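Long-range contacts in alpha-fucosidase (Bifidobacterium bifidum, PDB 2EAE), which is a family 95 glycoside hydrolase, its catalytic portion present here, and probably releases alpha-1,2-linked L-fucose from glycans by hydrolysis: residues Gln726-Trp731 with Phe769-Gly774; Asn421-Met426 with Pro762-Gly767. The protein carries 1 engineered substitution. One frame throughout, in Å; residues are numbered along the deposited sequence.

Interaction 1. Residues Gln726-Trp731 with Phe769-Gly774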
loop_
_atom_site.group_PDB
_atom_site.type_symbol
_atom_site.label_atom_id
_atom_site.label_comp_id
_atom_site.label_asym_id
_atom_site.label_seq_id
_atom_site.Cartn_x
_atom_site.Cartn_y
_atom_site.Cartn_z
ATOM N N GLN A 726 1.389 -9.777 -5.924
ATOM C CA GLN A 726 0.400 -9.560 -6.992
ATOM C C GLN A 726 -0.059 -10.891 -7.557
ATOM O O GLN A 726 -1.226 -11.046 -7.887
ATOM C CB GLN A 726 0.976 -8.719 -8.122
ATOM C CG GLN A 726 -0.068 -8.298 -9.158
ATOM C CD GLN A 726 0.563 -7.460 -10.252
ATOM O OE1 GLN A 726 1.613 -6.829 -10.037
ATOM N NE2 GLN A 726 -0.090 -7.409 -11.415
ATOM N N ARG A 727 0.852 -11.873 -7.659
ATOM C CA ARG A 727 0.451 -13.182 -8.193
ATOM C C ARG A 727 -0.523 -13.894 -7.287
ATOM O O ARG A 727 -1.422 -14.564 -7.793
ATOM C CB ARG A 727 1.682 -14.067 -8.497
ATOM C CG ARG A 727 2.432 -13.580 -9.740
ATOM C CD ARG A 727 3.932 -14.073 -9.679
ATOM N NE ARG A 727 4.641 -13.869 -10.960
ATOM C CZ ARG A 727 5.060 -12.689 -11.429
ATOM N NH1 ARG A 727 4.820 -11.575 -10.756
ATOM N NH2 ARG A 727 5.746 -12.615 -12.582
ATOM N N ILE A 728 -0.366 -13.759 -5.968
ATOM C CA ILE A 728 -1.311 -14.352 -5.005
ATOM C C ILE A 728 -2.718 -13.800 -5.315
ATOM O O ILE A 728 -3.670 -14.584 -5.528
ATOM C CB ILE A 728 -0.939 -14.030 -3.529
ATOM C CG1 ILE A 728 0.365 -14.734 -3.097
ATOM C CG2 ILE A 728 -2.026 -14.496 -2.564
ATOM C CD1 ILE A 728 0.917 -14.058 -1.765
ATOM N N ASN A 729 -2.826 -12.472 -5.381
ATOM C CA ASN A 729 -4.139 -11.818 -5.625
ATOM C C ASN A 729 -4.716 -12.205 -6.989
ATOM O O ASN A 729 -5.933 -12.475 -7.102
ATOM C CB ASN A 729 -3.999 -10.319 -5.528
ATOM C CG ASN A 729 -3.939 -9.820 -4.080
ATOM O OD1 ASN A 729 -4.983 -9.523 -3.477
ATOM N ND2 ASN A 729 -2.716 -9.653 -3.551
ATOM N N SER A 730 -3.866 -12.204 -8.032
ATOM C CA SER A 730 -4.322 -12.561 -9.392
ATOM C C SER A 730 -4.845 -14.011 -9.476
ATOM O O SER A 730 -5.931 -14.260 -9.989
ATOM C CB SER A 730 -3.220 -12.315 -10.424
ATOM O OG SER A 730 -2.718 -11.002 -10.281
ATOM N N TRP A 731 -4.064 -14.961 -8.959
ATOM C CA TRP A 731 -4.530 -16.350 -8.893
ATOM C C TRP A 731 -5.817 -16.488 -8.092
ATOM O O TRP A 731 -6.703 -17.249 -8.484
ATOM C CB TRP A 731 -3.445 -17.280 -8.354
ATOM C CG TRP A 731 -2.454 -17.664 -9.445
ATOM C CD1 TRP A 731 -1.197 -17.168 -9.614
ATOM C CD2 TRP A 731 -2.635 -18.647 -10.465
ATOM N NE1 TRP A 731 -0.574 -17.773 -10.690
ATOM C CE2 TRP A 731 -1.444 -18.673 -11.241
ATOM C CE3 TRP A 731 -3.697 -19.494 -10.822
ATOM C CZ2 TRP A 731 -1.273 -19.529 -12.326
ATOM C CZ3 TRP A 731 -3.540 -20.328 -11.928
ATOM C CH2 TRP A 731 -2.333 -20.336 -12.671
ATOM N N PHE A 769 1.636 -5.977 2.432
ATOM C CA PHE A 769 0.249 -5.536 2.211
ATOM C C PHE A 769 -0.418 -6.434 1.168
ATOM O O PHE A 769 -1.645 -6.766 1.280
ATOM C CB PHE A 769 0.210 -4.048 1.833
ATOM C CG PHE A 769 0.743 -3.115 2.910
ATOM C CD1 PHE A 769 0.291 -3.215 4.237
ATOM C CD2 PHE A 769 1.671 -2.139 2.605
ATOM C CE1 PHE A 769 0.754 -2.328 5.240
ATOM C CE2 PHE A 769 2.131 -1.249 3.593
ATOM C CZ PHE A 769 1.663 -1.341 4.922
ATOM N N GLY A 770 0.353 -6.844 0.135
ATOM C CA GLY A 770 -0.219 -7.740 -0.906
ATOM C C GLY A 770 -0.588 -9.131 -0.383
ATOM O O GLY A 770 -1.551 -9.773 -0.857
ATOM N N ASN A 771 0.192 -9.617 0.581
ATOM C CA ASN A 771 -0.116 -10.898 1.239
ATOM C C ASN A 771 -1.482 -10.817 1.932
ATOM O O ASN A 771 -2.354 -11.668 1.710
ATOM C CB ASN A 771 0.936 -11.236 2.270
ATOM C CG ASN A 771 0.690 -12.562 2.936
ATOM O OD1 ASN A 771 -0.179 -12.679 3.803
ATOM N ND2 ASN A 771 1.473 -13.573 2.560
ATOM N N THR A 772 -1.654 -9.796 2.768
ATOM C CA THR A 772 -2.937 -9.602 3.471
ATOM C C THR A 772 -4.140 -9.558 2.496
ATOM O O THR A 772 -5.165 -10.237 2.700
ATOM C CB THR A 772 -2.876 -8.376 4.364
ATOM O OG1 THR A 772 -1.817 -8.568 5.306
ATOM C CG2 THR A 772 -4.212 -8.196 5.141
ATOM N N SER A 773 -3.982 -8.812 1.389
ATOM C CA SER A 773 -5.009 -8.673 0.413
ATOM C C SER A 773 -5.264 -10.000 -0.252
ATOM O O SER A 773 -6.420 -10.374 -0.484
ATOM C CB SER A 773 -4.558 -7.615 -0.640
ATOM O OG SER A 773 -5.582 -7.446 -1.581
ATOM N N GLY A 774 -4.191 -10.733 -0.535
ATOM C CA GLY A 774 -4.313 -12.000 -1.263
ATOM C C GLY A 774 -5.095 -13.013 -0.441
ATOM O O GLY A 774 -5.926 -13.737 -0.989
#

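Interaction 2. Residues Asn421-Met426 with Pro762-Gly767. Engineered in segment 762-767: Ala766 (natural residue Asp). With FUL (beta-L-fucopyranose), chain D.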
loop_
_atom_site.group_PDB
_atom_site.type_symbol
_atom_site.label_atom_id
_atom_site.label_comp_id
_atom_site.label_asym_id
_atom_site.label_seq_id
_atom_site.Cartn_x
_atom_site.Cartn_y
_atom_site.Cartn_z
ATOM N N ASN A 421 3.539 2.657 -10.107
ATOM C CA ASN A 421 3.263 1.648 -11.155
ATOM C C ASN A 421 3.188 0.201 -10.632
ATOM O O ASN A 421 3.486 -0.757 -11.354
ATOM C CB ASN A 421 4.203 1.810 -12.359
ATOM C CG ASN A 421 5.639 1.401 -12.026
ATOM O OD1 ASN A 421 5.973 1.121 -10.874
ATOM N ND2 ASN A 421 6.503 1.364 -13.065
ATOM N N VAL A 422 2.784 0.084 -9.360
ATOM C CA VAL A 422 2.271 -1.113 -8.693
ATOM C C VAL A 422 2.400 -1.021 -7.181
ATOM O O VAL A 422 1.551 -1.529 -6.443
ATOM C CB VAL A 422 2.887 -2.446 -9.153
ATOM C CG1 VAL A 422 4.430 -2.525 -8.829
ATOM C CG2 VAL A 422 2.071 -3.604 -8.534
ATOM N N ASN A 423 3.498 -0.426 -6.694
ATOM C CA ASN A 423 3.826 -0.565 -5.261
ATOM C C ASN A 423 2.876 0.216 -4.356
ATOM O O ASN A 423 2.347 -0.331 -3.367
ATOM C CB ASN A 423 5.272 -0.141 -4.984
ATOM C CG ASN A 423 6.269 -1.252 -5.259
ATOM O OD1 ASN A 423 6.634 -1.516 -6.416
ATOM N ND2 ASN A 423 6.709 -1.908 -4.215
ATOM N N LEU A 424 2.659 1.484 -4.693
ATOM C CA LEU A 424 1.737 2.298 -3.865
ATOM C C LEU A 424 0.307 1.735 -3.887
ATOM O O LEU A 424 -0.371 1.698 -2.873
ATOM C CB LEU A 424 1.764 3.764 -4.246
ATOM C CG LEU A 424 0.871 4.731 -3.429
ATOM C CD1 LEU A 424 1.360 4.780 -1.937
ATOM C CD2 LEU A 424 0.785 6.112 -4.031
ATOM N N GLN A 425 -0.133 1.293 -5.063
ATOM C CA GLN A 425 -1.402 0.582 -5.221
ATOM C C GLN A 425 -1.462 -0.625 -4.288
ATOM O O GLN A 425 -2.511 -0.870 -3.656
ATOM C CB GLN A 425 -1.542 0.088 -6.657
ATOM C CG GLN A 425 -1.837 1.196 -7.668
ATOM C CD GLN A 425 -0.587 1.929 -8.197
ATOM O OE1 GLN A 425 0.554 1.547 -7.904
ATOM N NE2 GLN A 425 -0.802 2.903 -9.080
ATOM N N MET A 426 -0.375 -1.433 -4.250
ATOM C CA MET A 426 -0.364 -2.642 -3.430
ATOM C C MET A 426 -0.512 -2.299 -1.946
ATOM O O MET A 426 -1.189 -3.052 -1.184
ATOM C CB MET A 426 0.885 -3.501 -3.693
ATOM C CG MET A 426 0.782 -4.910 -3.035
ATOM S SD MET A 426 2.201 -5.953 -3.468
ATOM C CE MET A 426 2.282 -5.751 -5.221
ATOM N N PRO A 762 16.116 -5.257 -1.528
ATOM C CA PRO A 762 15.964 -5.331 -0.067
ATOM C C PRO A 762 14.523 -5.140 0.447
ATOM O O PRO A 762 13.576 -5.323 -0.310
ATOM C CB PRO A 762 16.800 -4.149 0.394
ATOM C CG PRO A 762 16.554 -3.112 -0.687
ATOM C CD PRO A 762 16.516 -3.903 -1.977
ATOM N N PHE A 763 14.368 -4.823 1.721
ATOM C CA PHE A 763 13.034 -4.650 2.347
ATOM C C PHE A 763 12.167 -3.673 1.521
ATOM O O PHE A 763 12.620 -2.590 1.142
ATOM C CB PHE A 763 13.182 -4.154 3.799
ATOM C CG PHE A 763 11.954 -3.455 4.355
ATOM C CD1 PHE A 763 10.693 -4.079 4.326
ATOM C CD2 PHE A 763 12.068 -2.218 4.960
ATOM C CE1 PHE A 763 9.555 -3.423 4.873
ATOM C CE2 PHE A 763 10.928 -1.540 5.503
ATOM C CZ PHE A 763 9.684 -2.158 5.466
ATOM N N GLN A 764 10.945 -4.103 1.212
ATOM C CA GLN A 764 9.963 -3.259 0.509
ATOM C C GLN A 764 8.643 -3.729 1.089
ATOM O O GLN A 764 8.352 -4.921 1.063
ATOM C CB GLN A 764 9.978 -3.541 -1.002
ATOM C CG GLN A 764 11.249 -3.097 -1.738
ATOM C CD GLN A 764 11.333 -1.601 -1.862
ATOM O OE1 GLN A 764 12.026 -0.924 -1.077
ATOM N NE2 GLN A 764 10.590 -1.059 -2.812
ATOM N N ILE A 765 7.817 -2.799 1.530
ATOM C CA ILE A 765 6.653 -3.165 2.364
ATOM C C ILE A 765 5.460 -3.653 1.540
ATOM O O ILE A 765 4.610 -4.320 2.084
ATOM C CB ILE A 765 6.228 -2.008 3.287
ATOM C CG1 ILE A 765 5.446 -2.531 4.527
ATOM C CG2 ILE A 765 5.479 -0.940 2.485
ATOM C CD1 ILE A 765 5.184 -1.410 5.564
ATOM N N ALA A 766 5.379 -3.297 0.251
ATOM C CA ALA A 766 4.221 -3.640 -0.583
ATOM C C ALA A 766 3.822 -5.115 -0.501
ATOM O O ALA A 766 2.660 -5.419 -0.343
ATOM C CB ALA A 766 4.459 -3.214 -2.080
ATOM N N GLY A 767 4.771 -6.031 -0.579
ATOM C CA GLY A 767 4.425 -7.427 -0.477
ATOM C C GLY A 767 3.774 -7.861 0.837
ATOM O O GLY A 767 3.031 -8.833 0.837
HETATM C C1 FUL D . 9.367 -0.842 -9.837
HETATM C C2 FUL D . 9.743 -2.339 -9.861
HETATM O O2 FUL D . 10.059 -2.731 -11.216
HETATM C C3 FUL D . 10.911 -2.718 -8.922
HETATM O O3 FUL D . 10.911 -4.148 -8.713
HETATM C C4 FUL D . 10.783 -2.026 -7.563
HETATM O O4 FUL D . 9.603 -2.578 -6.967
HETATM C C5 FUL D . 10.609 -0.519 -7.756
HETATM C C6 FUL D . 10.410 0.240 -6.444
HETATM O O5 FUL D . 9.448 -0.270 -8.537
HETATM O O1 FUL D . 8.003 -0.610 -10.243
#

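Interaction 1. Residues Gln726-Trp731 with Phe769-Gly774
Helix segments Gln726-Trp731 and Phe769-Gly774 run side by side in the same direction, their axes 8.2 Å apart at closest and only 15° off parallel, and Asn729 faces Gly774 across the gap with a CA-CA distance of 4.4 Å. They belong to helices 721-733 and 766-779, neighbours in the (alpha/alpha)6 barrel known for the family 95 catalytic domain. Glycine makes the close approach possible: the branch methyl CG2 of Ile728, anti to its own backbone N, rests 3.6 Å from Gly774 CA, where a side chain on Gly774 would collide with it. Asn729 supplies the polar link, its buried amide spanning almost one turn of the other helix. With CG anti to the carbonyl carbon (chi1 -78°), the amide reaches across; OD1 accepts from Ser773 OG at 2.9 Å, which approaches tilted from the carbonyl plane. On the other side of the amide, ND2 donates to Gly770 O at 2.9 Å through a bent bond and also to Gly725 O one turn back, so three hydrogen bonds in all fix the rotation of the amide. Gly770 O thereby takes two donors, Asn729 ND2 and the helical Gly774 N, arriving from opposite faces of its carbonyl plane.

Interaction 2. Residues Asn421-Met426 with Pro762-Gly767
At the floor of the fucose pocket in the family 95 catalytic domain, the short helix 423-427 packs against the N-terminal end of helix 766-779, with Asn423 and Met426 closing on Ala766. Ala766 is an engineered residue, aspartate in the natural protein. Its CB lies 4.2 Å from Asn423 CG, beside the amide group, and 3.8 Å from the backbone O of Asn423. Met426 covers the other flank: CG sits anti to the backbone N (chi1 -169°), which carries the extended part of the chain over the Ala766 carbonyl and brings SD to 3.2 Å from Ala766 O. The same sulfur is 3.8 Å from Ala766 CB, an apolar contact. The sugar lies above this packing. Asn423 CG stands 4.0 Å from O4 of beta-L-fucopyranose, and the Gln764 side chain approaches its C6 methyl. Asn421 OD1 comes within 2.7 Å of the anomeric O1, while Asn421 ND2 is hydrogen-bonded to Glu566, which orients the amide. An alanine in place of Asn423 would probably open a gap between Ala766 and the sugar and take a polar neighbour away from O4. His760, His678, Arg677 and Trp722 also hydrogen-bond the same sugar, as part of a product-filled glycosidase pocket at one end of a helical barrel.

Overall arrangement
Going from the N terminus, the chain first lays down 421-426, passes through some three hundred residues of the catalytic domain to 726-731, and then comes back through 762-767 and, one residue on, 769-774. Interaction 2 closes the long loop, bringing an early barrel segment to the last helix, whereas interaction 1 closes a short one that holds helix 737-750. Because the segments alternate, the two loops cross. Both contacts use helix 766-779: its N-terminal end lies under the sugar pocket, and the next turns join helix 721-733. The contacts also touch each other, Met426 CG meeting Gly770 CA at 3.7 Å, so the pocket floor continues into the buried barrel helices.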